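Local atomic coordinates of glucoamylase (Thermoanaerobacterium thermosaccharolyticum, PDB entry 1LF6), a protein that hydrolyses the terminal alpha-1,4-linked glucose units of starch-like chains one after another from their non-reducing ends, releasing beta-D-glucose. Residues I304-E309 against V358-R363; A351-G356 against S405-R410; Y367-V372 against Y411-S416. All coordinates share one frame; numbering follows the deposited sequence.

Contact 1: I304-E309 against V358-R363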
# COMPACT_ATOMS: atom_id res chain seq x y z
N ILE A 304 -9.06 -4.38 -0.23
CA ILE A 304 -7.83 -3.67 0.08
C ILE A 304 -7.83 -2.32 -0.62
O ILE A 304 -7.50 -1.30 -0.02
CB ILE A 304 -6.58 -4.49 -0.34
CG1 ILE A 304 -6.41 -5.69 0.58
CG2 ILE A 304 -5.33 -3.61 -0.31
CD1 ILE A 304 -5.26 -6.59 0.20
N LEU A 305 -8.22 -2.30 -1.90
CA LEU A 305 -8.26 -1.05 -2.65
C LEU A 305 -9.30 -0.13 -2.01
O LEU A 305 -9.05 1.04 -1.75
CB LEU A 305 -8.62 -1.31 -4.12
CG LEU A 305 -7.61 -2.14 -4.91
CD1 LEU A 305 -8.08 -2.26 -6.36
CD2 LEU A 305 -6.22 -1.50 -4.84
N LYS A 306 -10.48 -0.69 -1.76
CA LYS A 306 -11.57 0.05 -1.16
C LYS A 306 -11.12 0.67 0.17
O LYS A 306 -11.48 1.79 0.50
CB LYS A 306 -12.75 -0.89 -0.91
CG LYS A 306 -14.06 -0.36 -1.43
CD LYS A 306 -14.50 0.86 -0.68
CE LYS A 306 -15.75 1.48 -1.28
NZ LYS A 306 -16.15 2.64 -0.46
N ALA A 307 -10.32 -0.09 0.92
CA ALA A 307 -9.82 0.36 2.21
C ALA A 307 -8.62 1.30 2.12
O ALA A 307 -8.09 1.73 3.15
CB ALA A 307 -9.45 -0.85 3.06
N SER A 308 -8.19 1.64 0.90
CA SER A 308 -7.03 2.51 0.72
C SER A 308 -7.38 3.97 0.42
O SER A 308 -6.51 4.76 0.04
CB SER A 308 -6.12 1.96 -0.38
OG SER A 308 -5.59 0.70 -0.00
N GLU A 309 -8.65 4.31 0.58
CA GLU A 309 -9.12 5.67 0.33
C GLU A 309 -9.14 6.45 1.65
O GLU A 309 -9.47 5.88 2.69
CB GLU A 309 -10.53 5.65 -0.26
CG GLU A 309 -11.18 7.02 -0.41
CD GLU A 309 -12.63 6.95 -0.88
OE1 GLU A 309 -13.39 6.12 -0.34
OE2 GLU A 309 -13.01 7.73 -1.78
N VAL A 358 -18.17 1.59 -10.03
CA VAL A 358 -17.97 2.81 -10.80
C VAL A 358 -17.88 4.05 -9.91
O VAL A 358 -17.11 4.96 -10.21
CB VAL A 358 -19.10 2.98 -11.84
CG1 VAL A 358 -18.88 4.23 -12.67
CG2 VAL A 358 -19.15 1.75 -12.73
N ASP A 359 -18.65 4.07 -8.83
CA ASP A 359 -18.65 5.21 -7.90
C ASP A 359 -17.25 5.52 -7.37
O ASP A 359 -16.85 6.69 -7.30
CB ASP A 359 -19.57 4.93 -6.71
CG ASP A 359 -21.05 4.95 -7.10
OD1 ASP A 359 -21.87 4.50 -6.27
OD2 ASP A 359 -21.38 5.42 -8.20
N SER A 360 -16.53 4.48 -6.97
CA SER A 360 -15.18 4.67 -6.44
C SER A 360 -14.24 5.25 -7.50
O SER A 360 -13.41 6.10 -7.18
CB SER A 360 -14.63 3.35 -5.92
OG SER A 360 -15.34 2.93 -4.76
N ALA A 361 -14.37 4.79 -8.74
CA ALA A 361 -13.52 5.29 -9.81
C ALA A 361 -13.83 6.77 -10.06
O ALA A 361 -12.91 7.58 -10.24
CB ALA A 361 -13.76 4.49 -11.08
N ASN A 362 -15.11 7.13 -10.06
CA ASN A 362 -15.51 8.52 -10.28
C ASN A 362 -15.03 9.44 -9.17
O ASN A 362 -14.65 10.59 -9.43
CB ASN A 362 -17.03 8.64 -10.41
CG ASN A 362 -17.49 8.53 -11.85
OD1 ASN A 362 -17.04 9.29 -12.71
ND2 ASN A 362 -18.38 7.58 -12.12
N ARG A 363 -15.05 8.95 -7.94
CA ARG A 363 -14.60 9.75 -6.82
C ARG A 363 -13.10 10.02 -6.99
O ARG A 363 -12.62 11.11 -6.70
CB ARG A 363 -14.86 9.02 -5.51
CG ARG A 363 -15.31 9.94 -4.39
CD ARG A 363 -15.72 9.12 -3.17
NE ARG A 363 -16.64 8.06 -3.55
CZ ARG A 363 -16.39 6.76 -3.43
NH1 ARG A 363 -15.24 6.34 -2.93
NH2 ARG A 363 -17.30 5.87 -3.81
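R363, on helix 358-375, reaches across to E309 in the loop that follows helix 296-306. Its CB is directed at the other segment, and CG is still 4.1 Å from E309 OE2. CD comes to 3.3 Å from E309 OE2; the bend at chi3 (-50°) beyond it turns the guanidinium so that NH1 faces the carboxylate, with NE and CZ 4.1 and 3.9 Å from OE2. At the tip, NH1 donates to OE2 at 2.9 Å in a salt bridge. The bond lies in the guanidinium plane and meets the syn side of the carboxylate, although the two planes stand 42° apart. OE1 of E309 lies 3.2 Å from R363 NH1 but bonds to the hydroxyl of Y46; OE2 takes a further bond from the backbone N of G315. Beside this pair, K306 runs toward S360, its CE 3.8 Å from OG, a hydroxyl bonded to D357. A leucine in place of R363 would probably leave E309 OE2 without its charged mate across the contact and lose the contacts with Y46 and Y317. K306 NZ lies 4.5 Å from R363 NH1, and the buried E309 carboxylate beside them probably helps to balance both charges; the salt bridge ties loop to helix.

Contact 2: A351-G356 against S405-R410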
# COMPACT_ATOMS: atom_id res chain seq x y z
N ALA A 351 -9.43 -0.91 -11.87
CA ALA A 351 -9.83 -2.14 -11.18
C ALA A 351 -11.26 -1.95 -10.66
O ALA A 351 -12.09 -2.84 -10.78
CB ALA A 351 -8.88 -2.43 -10.02
N PHE A 352 -11.54 -0.78 -10.08
CA PHE A 352 -12.88 -0.51 -9.58
C PHE A 352 -13.88 -0.62 -10.74
O PHE A 352 -14.97 -1.15 -10.58
CB PHE A 352 -12.97 0.89 -8.95
CG PHE A 352 -12.46 0.95 -7.54
CD1 PHE A 352 -12.97 0.09 -6.56
CD2 PHE A 352 -11.50 1.89 -7.17
CE1 PHE A 352 -12.53 0.17 -5.24
CE2 PHE A 352 -11.05 1.97 -5.84
CZ PHE A 352 -11.56 1.11 -4.88
N ILE A 353 -13.50 -0.10 -11.90
CA ILE A 353 -14.36 -0.16 -13.07
C ILE A 353 -14.63 -1.60 -13.45
O ILE A 353 -15.78 -2.01 -13.62
CB ILE A 353 -13.74 0.56 -14.29
CG1 ILE A 353 -13.60 2.06 -14.00
CG2 ILE A 353 -14.61 0.34 -15.53
CD1 ILE A 353 -14.91 2.74 -13.71
N ALA A 354 -13.56 -2.38 -13.58
CA ALA A 354 -13.65 -3.78 -13.94
C ALA A 354 -14.49 -4.58 -12.95
O ALA A 354 -15.13 -5.57 -13.32
CB ALA A 354 -12.26 -4.38 -14.04
N ALA A 355 -14.46 -4.16 -11.69
CA ALA A 355 -15.19 -4.84 -10.63
C ALA A 355 -16.65 -4.37 -10.52
O ALA A 355 -17.45 -5.01 -9.84
CB ALA A 355 -14.48 -4.62 -9.29
N GLY A 356 -16.98 -3.27 -11.17
CA GLY A 356 -18.34 -2.77 -11.12
C GLY A 356 -18.57 -1.64 -10.14
O GLY A 356 -19.68 -1.12 -10.04
N SER A 405 -11.22 9.91 -17.67
CA SER A 405 -12.39 10.74 -17.92
C SER A 405 -13.15 10.16 -19.11
O SER A 405 -14.39 10.15 -19.13
CB SER A 405 -11.97 12.18 -18.23
OG SER A 405 -11.48 12.81 -17.06
N TYR A 406 -12.41 9.68 -20.10
CA TYR A 406 -13.01 9.10 -21.28
C TYR A 406 -13.75 7.79 -20.98
O TYR A 406 -14.88 7.60 -21.40
CB TYR A 406 -11.95 8.85 -22.35
CG TYR A 406 -12.40 7.90 -23.43
CD1 TYR A 406 -12.01 6.56 -23.40
CD2 TYR A 406 -13.27 8.31 -24.43
CE1 TYR A 406 -12.49 5.66 -24.34
CE2 TYR A 406 -13.76 7.42 -25.37
CZ TYR A 406 -13.36 6.10 -25.32
OH TYR A 406 -13.88 5.20 -26.22
N ARG A 407 -13.09 6.89 -20.25
CA ARG A 407 -13.71 5.61 -19.93
C ARG A 407 -14.93 5.76 -19.02
O ARG A 407 -15.86 4.96 -19.09
CB ARG A 407 -12.68 4.67 -19.30
CG ARG A 407 -11.59 4.25 -20.27
CD ARG A 407 -10.92 2.98 -19.78
NE ARG A 407 -11.87 1.87 -19.74
CZ ARG A 407 -11.90 0.95 -18.79
NH1 ARG A 407 -11.03 1.01 -17.79
NH2 ARG A 407 -12.80 -0.02 -18.83
N LEU A 408 -14.91 6.77 -18.15
CA LEU A 408 -16.04 7.00 -17.26
C LEU A 408 -17.07 7.90 -17.95
O LEU A 408 -18.09 8.25 -17.36
CB LEU A 408 -15.55 7.65 -15.96
CG LEU A 408 -14.85 6.68 -15.00
CD1 LEU A 408 -14.22 7.43 -13.85
CD2 LEU A 408 -15.85 5.67 -14.48
N LYS A 409 -16.79 8.26 -19.20
CA LYS A 409 -17.67 9.12 -19.98
C LYS A 409 -18.02 10.39 -19.24
O LYS A 409 -19.15 10.89 -19.31
CB LYS A 409 -18.95 8.36 -20.37
CG LYS A 409 -18.68 7.20 -21.31
CD LYS A 409 -19.97 6.52 -21.75
CE LYS A 409 -19.68 5.40 -22.73
NZ LYS A 409 -20.93 4.77 -23.25
N ARG A 410 -17.04 10.93 -18.52
CA ARG A 410 -17.22 12.16 -17.76
C ARG A 410 -16.85 13.36 -18.61
O ARG A 410 -15.85 14.04 -18.35
CB ARG A 410 -16.36 12.11 -16.49
CG ARG A 410 -16.82 11.08 -15.48
CD ARG A 410 -18.16 11.49 -14.89
NE ARG A 410 -18.08 12.81 -14.28
CZ ARG A 410 -17.58 13.05 -13.07
NH1 ARG A 410 -17.12 12.07 -12.33
NH2 ARG A 410 -17.53 14.27 -12.60
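I353, near the end of helix 342-355, meets R407 and L408, the residues with which helix 395-407 runs out. Its two branches part company: CG2, anti to the backbone N, lies 3.8 Å from NH2 of R407, whereas CD1, at the end of the other branch, is turned to the L408 side chain. The closest approach within that second pair is too short for two carbons; the 4.1 Å from CD1 to L408 CG is consistent with an apolar contact, though the exact placement of the methyls is doubtful. R407 comes within range by bending at chi3 (63°), and a weak hydrogen bond from its NH1 to N350 OD1 may help to orient the guanidinium.

Further out, both helix ends close in Schellman motifs. G356 N bonds to I353 O at 3.0 Å, and its positive phi (99°) would jam a side chain against the carbonyl O of A355, a position suited to glycine. On the other segment K409 takes the positive phi; K409 N bonds to Y406 O and R410 N to S405 O, turning the chain just after L408. R410, in turn, forms salt bridges with D412 and D366. The I353 side chain also touches A361 of helix 358-375. At this surface site, the isoleucine meets a hydrocarbon partner and a charged one by van der Waals contact alone, and the weak R407-N350 bond adds a polar link between the helices.

Contact 3: Y367-V372 against Y411-S416; sequences YLAKVV and YDLYDS
A369 and V372, on one side of helix 358-375, face L413 and S416 at the start of helix 414-428. The apolar part is slight: A369 CB stands 4.3 Å from CD2 of L413, a loose methyl-to-methyl contact. Both residues direct their CB atoms at the opposite segment, and L413, at the N-cap position, puts a leucine side chain rather than a capping hydroxyl or carboxylate there.

The second kind of contact is between side chain and backbone. V372 CG1 lies 3.4 Å from the carbonyl O of S416, with CB of V372 somewhat farther from the same oxygen, at 3.8 Å. It is the branch anti to the backbone N (chi1 178°) that is carried up to this carbonyl. S416 lies in a wider, pi-type turn spanning 414-416.

Backbone also comes near backbone. The CA atoms of A369 and S416 are 6.6 Å apart, and A369 O is 4.4 Å from S416 O. So close a spacing of the two main chains goes with the small side chains at this point: alanine on one helix and serine on the other. The serine hydroxyl does not take part, its side chain coming no nearer than 4.7 Å, so the segments are joined by apolar and van der Waals contact.

The joint belongs to the helical (alpha/alpha) barrel of this family 15 enzyme. V372 continues along helix 414-428, touching L417, P420 and L421, while Y414 turns to helices 445-464 and 468-489. From the other helix, Y367 packs on the loop residues A316 and V340, and its hydroxyl bonds to T382 OG1.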
# COMPACT_ATOMS: atom_id res chain seq x y z
N TYR A 367 -11.28 13.61 -7.56
CA TYR A 367 -10.19 14.03 -6.69
C TYR A 367 -9.14 14.70 -7.58
O TYR A 367 -8.65 15.78 -7.28
CB TYR A 367 -9.56 12.82 -5.98
CG TYR A 367 -8.31 13.16 -5.21
CD1 TYR A 367 -8.38 13.75 -3.95
CD2 TYR A 367 -7.04 12.93 -5.76
CE1 TYR A 367 -7.22 14.10 -3.25
CE2 TYR A 367 -5.88 13.28 -5.08
CZ TYR A 367 -5.97 13.87 -3.82
OH TYR A 367 -4.84 14.24 -3.14
N LEU A 368 -8.82 14.04 -8.69
CA LEU A 368 -7.84 14.54 -9.65
C LEU A 368 -8.28 15.87 -10.27
O LEU A 368 -7.46 16.74 -10.55
CB LEU A 368 -7.60 13.51 -10.75
CG LEU A 368 -6.92 12.19 -10.33
CD1 LEU A 368 -6.94 11.23 -11.50
CD2 LEU A 368 -5.49 12.46 -9.89
N ALA A 369 -9.59 16.00 -10.50
CA ALA A 369 -10.14 17.22 -11.08
C ALA A 369 -9.87 18.37 -10.12
O ALA A 369 -9.58 19.49 -10.54
CB ALA A 369 -11.64 17.06 -11.30
N LYS A 370 -9.95 18.07 -8.82
CA LYS A 370 -9.71 19.06 -7.78
C LYS A 370 -8.23 19.46 -7.81
O LYS A 370 -7.88 20.63 -7.62
CB LYS A 370 -10.09 18.46 -6.42
CG LYS A 370 -10.52 19.46 -5.35
CD LYS A 370 -9.43 20.47 -5.01
CE LYS A 370 -9.83 21.36 -3.84
NZ LYS A 370 -9.96 20.58 -2.58
N VAL A 371 -7.36 18.48 -8.04
CA VAL A 371 -5.93 18.75 -8.10
C VAL A 371 -5.61 19.68 -9.27
O VAL A 371 -4.86 20.65 -9.11
CB VAL A 371 -5.11 17.44 -8.23
CG1 VAL A 371 -3.66 17.76 -8.52
CG2 VAL A 371 -5.20 16.63 -6.94
N VAL A 372 -6.19 19.40 -10.43
CA VAL A 372 -5.95 20.22 -11.60
C VAL A 372 -6.50 21.63 -11.41
O VAL A 372 -5.92 22.61 -11.87
CB VAL A 372 -6.58 19.60 -12.87
CG1 VAL A 372 -6.35 20.51 -14.07
CG2 VAL A 372 -5.97 18.23 -13.13
N TYR A 411 -17.66 13.62 -19.62
CA TYR A 411 -17.43 14.73 -20.54
C TYR A 411 -17.67 16.08 -19.87
O TYR A 411 -17.37 17.13 -20.44
CB TYR A 411 -18.33 14.59 -21.77
CG TYR A 411 -18.31 13.21 -22.37
CD1 TYR A 411 -17.11 12.52 -22.54
CD2 TYR A 411 -19.50 12.59 -22.77
CE1 TYR A 411 -17.09 11.25 -23.10
CE2 TYR A 411 -19.48 11.31 -23.33
CZ TYR A 411 -18.28 10.65 -23.50
OH TYR A 411 -18.25 9.40 -24.06
N ASP A 412 -18.21 16.03 -18.66
CA ASP A 412 -18.50 17.23 -17.90
C ASP A 412 -17.21 17.82 -17.32
O ASP A 412 -17.20 18.95 -16.85
CB ASP A 412 -19.47 16.89 -16.77
CG ASP A 412 -18.92 15.82 -15.85
OD1 ASP A 412 -18.56 16.15 -14.70
OD2 ASP A 412 -18.85 14.65 -16.28
N LEU A 413 -16.13 17.04 -17.35
CA LEU A 413 -14.85 17.50 -16.80
C LEU A 413 -13.92 18.09 -17.86
O LEU A 413 -12.74 18.36 -17.58
CB LEU A 413 -14.15 16.35 -16.08
CG LEU A 413 -14.87 15.73 -14.88
CD1 LEU A 413 -14.06 14.56 -14.34
CD2 LEU A 413 -15.09 16.79 -13.80
N TYR A 414 -14.44 18.31 -19.06
CA TYR A 414 -13.63 18.84 -20.15
C TYR A 414 -12.94 20.17 -19.83
O TYR A 414 -11.73 20.30 -20.03
CB TYR A 414 -14.49 19.01 -21.41
CG TYR A 414 -13.71 19.57 -22.58
CD1 TYR A 414 -12.70 18.82 -23.19
CD2 TYR A 414 -13.95 20.86 -23.06
CE1 TYR A 414 -11.96 19.34 -24.24
CE2 TYR A 414 -13.21 21.39 -24.11
CZ TYR A 414 -12.21 20.62 -24.69
OH TYR A 414 -11.47 21.14 -25.72
N ASP A 415 -13.70 21.14 -19.34
CA ASP A 415 -13.15 22.46 -19.01
C ASP A 415 -12.20 22.47 -17.82
O ASP A 415 -11.16 23.13 -17.85
CB ASP A 415 -14.27 23.47 -18.73
CG ASP A 415 -15.06 23.83 -19.97
OD1 ASP A 415 -14.45 24.26 -20.98
OD2 ASP A 415 -16.30 23.69 -19.94
N SER A 416 -12.55 21.75 -16.76
CA SER A 416 -11.74 21.74 -15.56
C SER A 416 -10.61 20.71 -15.50
O SER A 416 -9.66 20.88 -14.73
CB SER A 416 -12.63 21.57 -14.33
OG SER A 416 -13.26 20.30 -14.33

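How the contacts relate
Helix 358-375 serves contacts 1 and 3 in turn, with centres about 17 Å apart, and contact 2 spans the helices that come before and after it in the chain. Contacts 1 and 2 are the nearest pair, their centres about 11 Å apart. They meet where N362 OD1 lies 2.8 Å from R410 NH1, a probable hydrogen bond, and where S360 CB packs 3.6 Å from F352 CG. Contacts 2 and 3, about 15 Å apart between centres, touch through S405 OG and L413 CD1. All three lie away from the probable catalytic residues E435 and E438 and the likely substrate-binding W325, joining helices of the barrel domain.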